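Local coordinates for protein 3',5'-cyclic-nucleotide phosphodiesterase 1 (Saccharomyces cerevisiae, PDB 4OJV) that belongs to the class-II cyclic-nucleotide phosphodiesterases of the metallo-hydrolase clan and holds two zinc ions in a site of histidines and aspartates, at residues Thr20-Leu25 and Leu35-Gly40; Tyr299-Leu304 and Phe346-Arg351. All blocks are in the same frame, centred on the assembly; numbering follows the deposited sequence.

Interaction 1 of 2, residues Thr20-Leu25 and Leu35-Gly40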
ATOM      1  N   THR A  20       6.691  -0.623   1.241  1.00 10.37           N
ATOM      2  CA  THR A  20       7.511  -0.028   0.183  1.00 10.53           C
ATOM      3  C   THR A  20       8.194   1.254   0.696  1.00  9.40           C
ATOM      4  O   THR A  20       7.972   1.678   1.831  1.00  9.96           O
ATOM      5  CB  THR A  20       6.729   0.160  -1.131  1.00 11.52           C
ATOM      6  OG1 THR A  20       5.587   0.962  -0.884  1.00 13.68           O
ATOM      7  CG2 THR A  20       6.276  -1.182  -1.700  1.00 12.61           C
ATOM      8  N   GLN A  21       9.060   1.825  -0.127  1.00  9.05           N
ATOM      9  CA  GLN A  21      10.113   2.699   0.367  1.00  8.71           C
ATOM     10  C   GLN A  21       9.652   3.913   1.162  1.00  8.46           C
ATOM     11  O   GLN A  21       8.919   4.771   0.660  1.00  8.78           O
ATOM     12  CB  GLN A  21      10.983   3.165  -0.792  1.00  9.68           C
ATOM     13  CG  GLN A  21      12.139   4.041  -0.338  1.00 10.47           C
ATOM     14  CD  GLN A  21      13.335   3.965  -1.255  1.00 10.84           C
ATOM     15  OE1 GLN A  21      13.890   2.889  -1.474  1.00 11.58           O
ATOM     16  NE2 GLN A  21      13.766   5.111  -1.766  1.00 11.51           N
ATOM     17  N   CYS A  22      10.123   4.009   2.409  1.00  8.68           N
ATOM     18  CA  CYS A  22       9.940   5.208   3.229  1.00  8.85           C
ATOM     19  C   CYS A  22      10.886   5.154   4.422  1.00  9.03           C
ATOM     20  O   CYS A  22      10.921   4.143   5.146  1.00  9.61           O
ATOM     21  CB  CYS A  22       8.504   5.319   3.741  1.00 10.12           C
ATOM     22  SG  CYS A  22       8.237   6.783   4.783  1.00 11.58           S
ATOM     23  N   PHE A  23      11.635   6.238   4.633  1.00  8.76           N
ATOM     24  CA  PHE A  23      12.560   6.345   5.764  1.00  9.64           C
ATOM     25  C   PHE A  23      12.229   7.604   6.540  1.00  9.75           C
ATOM     26  O   PHE A  23      12.024   8.659   5.944  1.00 11.92           O
ATOM     27  CB  PHE A  23      14.008   6.400   5.254  1.00 10.44           C
ATOM     28  CG  PHE A  23      14.309   5.374   4.199  1.00 10.20           C
ATOM     29  CD1 PHE A  23      14.266   4.010   4.481  1.00 12.12           C
ATOM     30  CD2 PHE A  23      14.608   5.769   2.905  1.00 11.05           C
ATOM     31  CE1 PHE A  23      14.525   3.074   3.489  1.00 12.75           C
ATOM     32  CE2 PHE A  23      14.869   4.838   1.913  1.00 12.14           C
ATOM     33  CZ  PHE A  23      14.831   3.488   2.205  1.00 11.91           C
ATOM     34  N   ILE A  24      12.140   7.510   7.863  1.00  9.69           N
ATOM     35  CA  ILE A  24      11.933   8.676   8.719  1.00 10.17           C
ATOM     36  C   ILE A  24      13.282   9.124   9.277  1.00  9.33           C
ATOM     37  O   ILE A  24      14.087   8.292   9.702  1.00 10.04           O
ATOM     38  CB  ILE A  24      10.961   8.344   9.875  1.00 12.49           C
ATOM     39  CG1 ILE A  24       9.599   7.885   9.346  1.00 13.74           C
ATOM     40  CG2 ILE A  24      10.840   9.509  10.855  1.00 13.57           C
ATOM     41  CD1 ILE A  24       8.894   8.890   8.476  1.00 15.90           C
ATOM     42  N   LEU A  25      13.512  10.433   9.288  1.00  9.38           N
ATOM     43  CA  LEU A  25      14.754  11.003   9.811  1.00  9.83           C
ATOM     44  C   LEU A  25      14.476  11.981  10.932  1.00  9.94           C
ATOM     45  O   LEU A  25      13.525  12.772  10.854  1.00 10.55           O
ATOM     46  CB  LEU A  25      15.491  11.777   8.720  1.00 10.53           C
ATOM     47  CG  LEU A  25      15.732  11.124   7.362  1.00 11.82           C
ATOM     48  CD1 LEU A  25      16.453  12.083   6.428  1.00 12.95           C
ATOM     49  CD2 LEU A  25      16.517   9.835   7.513  1.00 13.69           C
ATOM     50  N   LEU A  35       9.310  15.261  12.433  1.00 12.10           N
ATOM     51  CA  LEU A  35       9.972  14.197  11.697  1.00 11.56           C
ATOM     52  C   LEU A  35       9.997  14.542  10.214  1.00 11.07           C
ATOM     53  O   LEU A  35       9.062  15.182   9.709  1.00 13.46           O
ATOM     54  CB  LEU A  35       9.209  12.879  11.871  1.00 11.82           C
ATOM     55  CG  LEU A  35       9.102  12.322  13.289  1.00 12.63           C
ATOM     56  CD1 LEU A  35       8.079  11.198  13.375  1.00 14.16           C
ATOM     57  CD2 LEU A  35      10.468  11.858  13.778  1.00 14.22           C
ATOM     58  N   ILE A  36      11.054  14.116   9.523  1.00 10.74           N
ATOM     59  CA  ILE A  36      11.143  14.184   8.067  1.00 11.63           C
ATOM     60  C   ILE A  36      10.920  12.784   7.505  1.00 10.04           C
ATOM     61  O   ILE A  36      11.404  11.810   8.076  1.00 10.66           O
ATOM     62  CB  ILE A  36      12.544  14.689   7.607  1.00 14.44           C
ATOM     63  CG1 ILE A  36      12.676  16.203   7.839  1.00 15.88           C
ATOM     64  CG2 ILE A  36      12.831  14.279   6.160  1.00 15.09           C
ATOM     65  CD1 ILE A  36      14.082  16.710   7.613  1.00 18.14           C
ATOM     66  N   ALA A  37      10.210  12.672   6.386  1.00  9.58           N
ATOM     67  CA  ALA A  37      10.140  11.416   5.641  1.00  9.29           C
ATOM     68  C   ALA A  37      10.896  11.554   4.323  1.00  9.50           C
ATOM     69  O   ALA A  37      10.763  12.567   3.625  1.00 11.08           O
ATOM     70  CB  ALA A  37       8.691  11.034   5.374  1.00 10.33           C
ATOM     71  N   VAL A  38      11.690  10.542   3.978  1.00  8.96           N
ATOM     72  CA  VAL A  38      12.203  10.404   2.625  1.00  8.70           C
ATOM     73  C   VAL A  38      11.397   9.317   1.958  1.00  9.02           C
ATOM     74  O   VAL A  38      11.358   8.171   2.421  1.00  9.20           O
ATOM     75  CB  VAL A  38      13.711  10.097   2.562  1.00  9.89           C
ATOM     76  CG1 VAL A  38      14.168  10.099   1.107  1.00 11.52           C
ATOM     77  CG2 VAL A  38      14.500  11.108   3.384  1.00 12.13           C
ATOM     78  N   ASP A  39      10.756   9.705   0.858  1.00  8.76           N
ATOM     79  CA  ASP A  39       9.757   8.887   0.195  1.00  8.98           C
ATOM     80  C   ASP A  39       8.525   8.628   1.058  1.00  8.54           C
ATOM     81  O   ASP A  39       8.433   9.088   2.208  1.00 10.06           O
ATOM     82  CB  ASP A  39      10.363   7.652  -0.476  1.00  9.16           C
ATOM     83  CG  ASP A  39      10.975   7.992  -1.825  1.00  8.92           C
ATOM     84  OD1 ASP A  39      10.555   9.032  -2.399  1.00 10.02           O
ATOM     85  OD2 ASP A  39      11.837   7.237  -2.311  1.00  9.88           O
ATOM     86  N   GLY A  40       7.568   7.917   0.486  1.00  9.19           N
ATOM     87  CA  GLY A  40       6.219   7.904   1.016  1.00 10.40           C
ATOM     88  C   GLY A  40       5.493   6.620   0.720  1.00  8.94           C
ATOM     89  O   GLY A  40       4.274   6.622   0.537  1.00  9.53           O
TER
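F23 and V38 make an antiparallel hydrogen-bonded pair, V38 N reaching F23 O at 2.7 Å and F23 N reaching V38 O at 3.0 Å. L25 and I36 make the next, with L25 N to I36 O at 2.8 Å, and bring the backbone hydrogen bonds between strand 22-25 and strand 35-38 to four. Between them lies the non-hydrogen-bonded pair I24 and A37, where I24 CA sits 3.2 Å from I36 O in a CA-H...O contact.

Apolar contacts cover both faces of this beta hairpin. On one, L25 CD1 meets V38 CG2 at 3.7 Å, and F23, L25 and V38 pack on strand 238-242 of the seven-stranded sheet. On the other, I24 splits its branches: CD1 rests on A37 CB, while CG2 reaches L35 CD2 at 3.8 Å.

The polar contact comes where the strands give way to loop. With CG anti to the backbone N (chi1 -178°) and the chain extended beyond it, Q21 brings NE2 to the anti lone pair of D39 OD2 at 2.9 Å, a bent bond (142° at the hydrogen) tilted from the amide plane. Q21 NE2 also bonds C242 O, and D39 bonds T127 N through OD1 and H133 ND1 through OD2. Since H133 is a zinc ligand, D39 is a second-shell residue that probably helps orient the H133 imidazole, and Q21 is placed to steady its carboxylate.

Interaction 2 of 2, residues Tyr299-Leu304 and Phe346-Arg351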
ATOM      1  N   TYR A 299      26.640  -3.515 -10.504  1.00 15.20           N
ATOM      2  CA  TYR A 299      26.439  -2.106 -10.806  1.00 15.42           C
ATOM      3  C   TYR A 299      26.576  -1.224  -9.564  1.00 13.72           C
ATOM      4  O   TYR A 299      27.176  -0.142  -9.623  1.00 15.03           O
ATOM      5  CB  TYR A 299      25.109  -1.876 -11.521  1.00 17.39           C
ATOM      6  CG  TYR A 299      25.050  -2.576 -12.861  1.00 21.58           C
ATOM      7  CD1 TYR A 299      25.787  -2.105 -13.950  1.00 25.36           C
ATOM      8  CD2 TYR A 299      24.270  -3.717 -13.036  1.00 24.88           C
ATOM      9  CE1 TYR A 299      25.740  -2.752 -15.178  1.00 27.65           C
ATOM     10  CE2 TYR A 299      24.216  -4.373 -14.258  1.00 26.97           C
ATOM     11  CZ  TYR A 299      24.950  -3.886 -15.322  1.00 29.22           C
ATOM     12  OH  TYR A 299      24.892  -4.536 -16.532  1.00 34.89           O
ATOM     13  N   LEU A 300      26.055  -1.687  -8.429  1.00 12.98           N
ATOM     14  CA  LEU A 300      26.207  -0.923  -7.200  1.00 13.35           C
ATOM     15  C   LEU A 300      27.693  -0.852  -6.795  1.00 13.16           C
ATOM     16  O   LEU A 300      28.197   0.215  -6.449  1.00 13.94           O
ATOM     17  CB  LEU A 300      25.351  -1.491  -6.065  1.00 12.80           C
ATOM     18  CG  LEU A 300      25.531  -0.792  -4.703  1.00 12.75           C
ATOM     19  CD1 LEU A 300      25.325   0.718  -4.776  1.00 14.03           C
ATOM     20  CD2 LEU A 300      24.603  -1.378  -3.652  1.00 13.37           C
ATOM     21  N   ILE A 301      28.386  -1.985  -6.833  1.00 13.47           N
ATOM     22  CA  ILE A 301      29.813  -1.983  -6.507  1.00 14.94           C
ATOM     23  C   ILE A 301      30.604  -1.091  -7.475  1.00 14.77           C
ATOM     24  O   ILE A 301      31.519  -0.384  -7.053  1.00 15.56           O
ATOM     25  CB  ILE A 301      30.388  -3.418  -6.400  1.00 15.76           C
ATOM     26  CG1 ILE A 301      29.838  -4.139  -5.156  1.00 17.50           C
ATOM     27  CG2 ILE A 301      31.920  -3.418  -6.382  1.00 19.51           C
ATOM     28  CD1 ILE A 301      30.283  -3.570  -3.818  1.00 20.88           C
ATOM     29  N   ASN A 302      30.225  -1.071  -8.753  1.00 14.41           N
ATOM     30  CA  ASN A 302      30.896  -0.177  -9.705  1.00 15.64           C
ATOM     31  C   ASN A 302      30.727   1.291  -9.322  1.00 14.78           C
ATOM     32  O   ASN A 302      31.672   2.080  -9.428  1.00 15.98           O
ATOM     33  CB  ASN A 302      30.399  -0.394 -11.136  1.00 18.77           C
ATOM     34  CG  ASN A 302      30.942  -1.664 -11.763  1.00 21.83           C
ATOM     35  OD1 ASN A 302      31.827  -2.317 -11.216  1.00 22.21           O
ATOM     36  ND2 ASN A 302      30.407  -2.018 -12.924  1.00 26.23           N
ATOM     37  N   GLU A 303      29.528   1.659  -8.873  1.00 14.77           N
ATOM     38  CA  GLU A 303      29.279   3.020  -8.411  1.00 14.85           C
ATOM     39  C   GLU A 303      30.102   3.363  -7.175  1.00 14.68           C
ATOM     40  O   GLU A 303      30.721   4.431  -7.113  1.00 15.20           O
ATOM     41  CB  GLU A 303      27.781   3.266  -8.170  1.00 15.19           C
ATOM     42  CG  GLU A 303      26.929   3.220  -9.440  1.00 16.52           C
ATOM     43  CD  GLU A 303      27.416   4.164 -10.533  1.00 17.01           C
ATOM     44  OE1 GLU A 303      27.881   5.280 -10.213  1.00 17.84           O
ATOM     45  OE2 GLU A 303      27.335   3.794 -11.725  1.00 18.86           O
ATOM     46  N   LEU A 304      30.130   2.455  -6.205  1.00 14.47           N
ATOM     47  CA  LEU A 304      30.938   2.656  -5.003  1.00 15.40           C
ATOM     48  C   LEU A 304      32.431   2.710  -5.328  1.00 16.07           C
ATOM     49  O   LEU A 304      33.169   3.484  -4.719  1.00 16.16           O
ATOM     50  CB  LEU A 304      30.621   1.592  -3.958  1.00 15.27           C
ATOM     51  CG  LEU A 304      29.193   1.609  -3.404  1.00 15.78           C
ATOM     52  CD1 LEU A 304      28.957   0.370  -2.562  1.00 17.31           C
ATOM     53  CD2 LEU A 304      28.938   2.872  -2.594  1.00 18.30           C
ATOM     54  N   PHE A 346      31.309  -9.905  -1.304  1.00 15.99           N
ATOM     55  CA  PHE A 346      32.311 -10.593  -2.119  1.00 17.03           C
ATOM     56  C   PHE A 346      32.935  -9.635  -3.132  1.00 17.36           C
ATOM     57  O   PHE A 346      34.163  -9.571  -3.267  1.00 18.54           O
ATOM     58  CB  PHE A 346      31.699 -11.803  -2.832  1.00 19.04           C
ATOM     59  CG  PHE A 346      32.668 -12.531  -3.726  1.00 20.84           C
ATOM     60  CD1 PHE A 346      32.848 -12.135  -5.050  1.00 22.80           C
ATOM     61  CD2 PHE A 346      33.405 -13.610  -3.245  1.00 23.95           C
ATOM     62  CE1 PHE A 346      33.745 -12.797  -5.876  1.00 26.14           C
ATOM     63  CE2 PHE A 346      34.301 -14.278  -4.069  1.00 25.18           C
ATOM     64  CZ  PHE A 346      34.471 -13.868  -5.382  1.00 26.70           C
ATOM     65  N   LEU A 347      32.096  -8.882  -3.839  1.00 16.84           N
ATOM     66  CA  LEU A 347      32.572  -7.968  -4.868  1.00 17.37           C
ATOM     67  C   LEU A 347      33.361  -6.803  -4.278  1.00 19.08           C
ATOM     68  O   LEU A 347      34.344  -6.355  -4.872  1.00 20.80           O
ATOM     69  CB  LEU A 347      31.423  -7.470  -5.751  1.00 18.07           C
ATOM     70  CG  LEU A 347      30.792  -8.492  -6.705  1.00 18.41           C
ATOM     71  CD1 LEU A 347      29.469  -7.965  -7.247  1.00 19.17           C
ATOM     72  CD2 LEU A 347      31.735  -8.866  -7.846  1.00 21.55           C
ATOM     73  N   ALA A 348      32.956  -6.335  -3.099  1.00 17.69           N
ATOM     74  CA  ALA A 348      33.693  -5.279  -2.413  1.00 18.72           C
ATOM     75  C   ALA A 348      35.105  -5.755  -2.045  1.00 19.78           C
ATOM     76  O   ALA A 348      36.075  -5.013  -2.227  1.00 22.92           O
ATOM     77  CB  ALA A 348      32.941  -4.790  -1.183  1.00 19.66           C
ATOM     78  N   GLU A 349      35.205  -6.984  -1.539  1.00 19.44           N
ATOM     79  CA  GLU A 349      36.496  -7.592  -1.190  1.00 21.44           C
ATOM     80  C   GLU A 349      37.373  -7.774  -2.427  1.00 24.91           C
ATOM     81  O   GLU A 349      38.570  -7.497  -2.383  1.00 25.82           O
ATOM     82  CB  GLU A 349      36.290  -8.933  -0.476  1.00 24.22           C
ATOM     83  CG  GLU A 349      37.566  -9.576   0.066  1.00 29.82           C
ATOM     84  CD  GLU A 349      37.930  -9.076   1.450  1.00 33.93           C
ATOM     85  OE1 GLU A 349      37.218  -9.422   2.418  1.00 42.02           O
ATOM     86  OE2 GLU A 349      38.940  -8.351   1.574  1.00 43.94           O
ATOM     87  N   GLU A 350      36.768  -8.236  -3.520  1.00 22.59           N
ATOM     88  CA  GLU A 350      37.464  -8.448  -4.794  1.00 24.78           C
ATOM     89  C   GLU A 350      37.991  -7.129  -5.366  1.00 25.61           C
ATOM     90  O   GLU A 350      39.084  -7.086  -5.945  1.00 30.16           O
ATOM     91  CB  GLU A 350      36.519  -9.138  -5.786  1.00 28.29           C
ATOM     92  CG  GLU A 350      37.096  -9.417  -7.165  1.00 32.04           C
ATOM     93  CD  GLU A 350      36.145 -10.232  -8.019  1.00 36.03           C
ATOM     94  OE1 GLU A 350      36.121 -11.472  -7.867  1.00 39.57           O
ATOM     95  OE2 GLU A 350      35.419  -9.631  -8.838  1.00 40.19           O
ATOM     96  N   ARG A 351      37.221  -6.059  -5.177  1.00 26.13           N
ATOM     97  CA  ARG A 351      37.574  -4.715  -5.647  1.00 27.46           C
ATOM     98  C   ARG A 351      38.411  -3.917  -4.641  1.00 26.21           C
ATOM     99  O   ARG A 351      38.699  -2.740  -4.876  1.00 32.31           O
ATOM    100  CB  ARG A 351      36.314  -3.915  -5.999  1.00 29.57           C
ATOM    101  CG  ARG A 351      35.547  -4.413  -7.213  1.00 31.09           C
ATOM    102  CD  ARG A 351      36.191  -3.964  -8.514  1.00 33.36           C
ATOM    103  NE  ARG A 351      35.424  -4.417  -9.670  1.00 36.37           N
ATOM    104  CZ  ARG A 351      34.425  -3.735 -10.225  1.00 34.93           C
ATOM    105  NH1 ARG A 351      34.062  -2.552  -9.737  1.00 33.61           N
ATOM    106  NH2 ARG A 351      33.789  -4.236 -11.275  1.00 35.73           N
TER
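I301 drives its side chain into the facing helix and makes every apolar contact between helix segments 299-304 and 346-350. CG1, beside the backbone N and anti to the carbonyl carbon (chi1 -70°), meets L347 CB at 3.7 Å and carries CD1 on to A348, where it lies 3.9 Å from A348 CB and equally near the backbone N of that residue. CG2 turns the other way and touches R351 CG at 3.9 Å; I301 thus reaches from L347 to R351, the residue just past the helix end. The small A348 lies beside I301, and their CA atoms are 6.5 Å apart, which the short side chain probably permits. L344, one turn earlier on helix 336-350, adds to the packing around I301, and L356 lies against A348.

In this metallo-beta-lactamase-type fold the two helices lie in successive beta-alpha-beta crossovers of the seven-stranded mixed sheet: helix 297-311 in the connection between the parallel neighbours 273-279 and 321-325, helix 336-350 in that between 321-325 and 357-360.

Toward solvent the contact thins to a single polar grip. The exposed R351 bends at chi2 and brings its guanidinium end-on to the amide of partly exposed N302. NH1 and NH2 both donate to N302 OD1, each at 2.7 Å. The two flat groups are nearly coplanar, 9° apart, and the oxygen stands at the guanidinium edge. Sharing one acceptor bends both bonds, yet two donors on one oxygen favour this orientation of the amide and support its assigned flip. NH1 has a further weak bond to S305 OG.

Interaction 1 belongs to the core and interaction 2 to the periphery: their centres lie 27 Å apart, nearest atoms about 12 Å, and they share no helix or strand. The hairpin of residues 20-25 and 35-40 is held mainly through its backbone inside the eight-stranded sheet, every touching residue is buried, and its polar end leads into the zinc site. The helices of 299-304 and 346-351 meet mainly through side chains, burying 235 Å² against 526 Å². An amide takes part in each, but in opposite roles: the hairpin's donates in a buried site, the helices' accepts at an exposed edge.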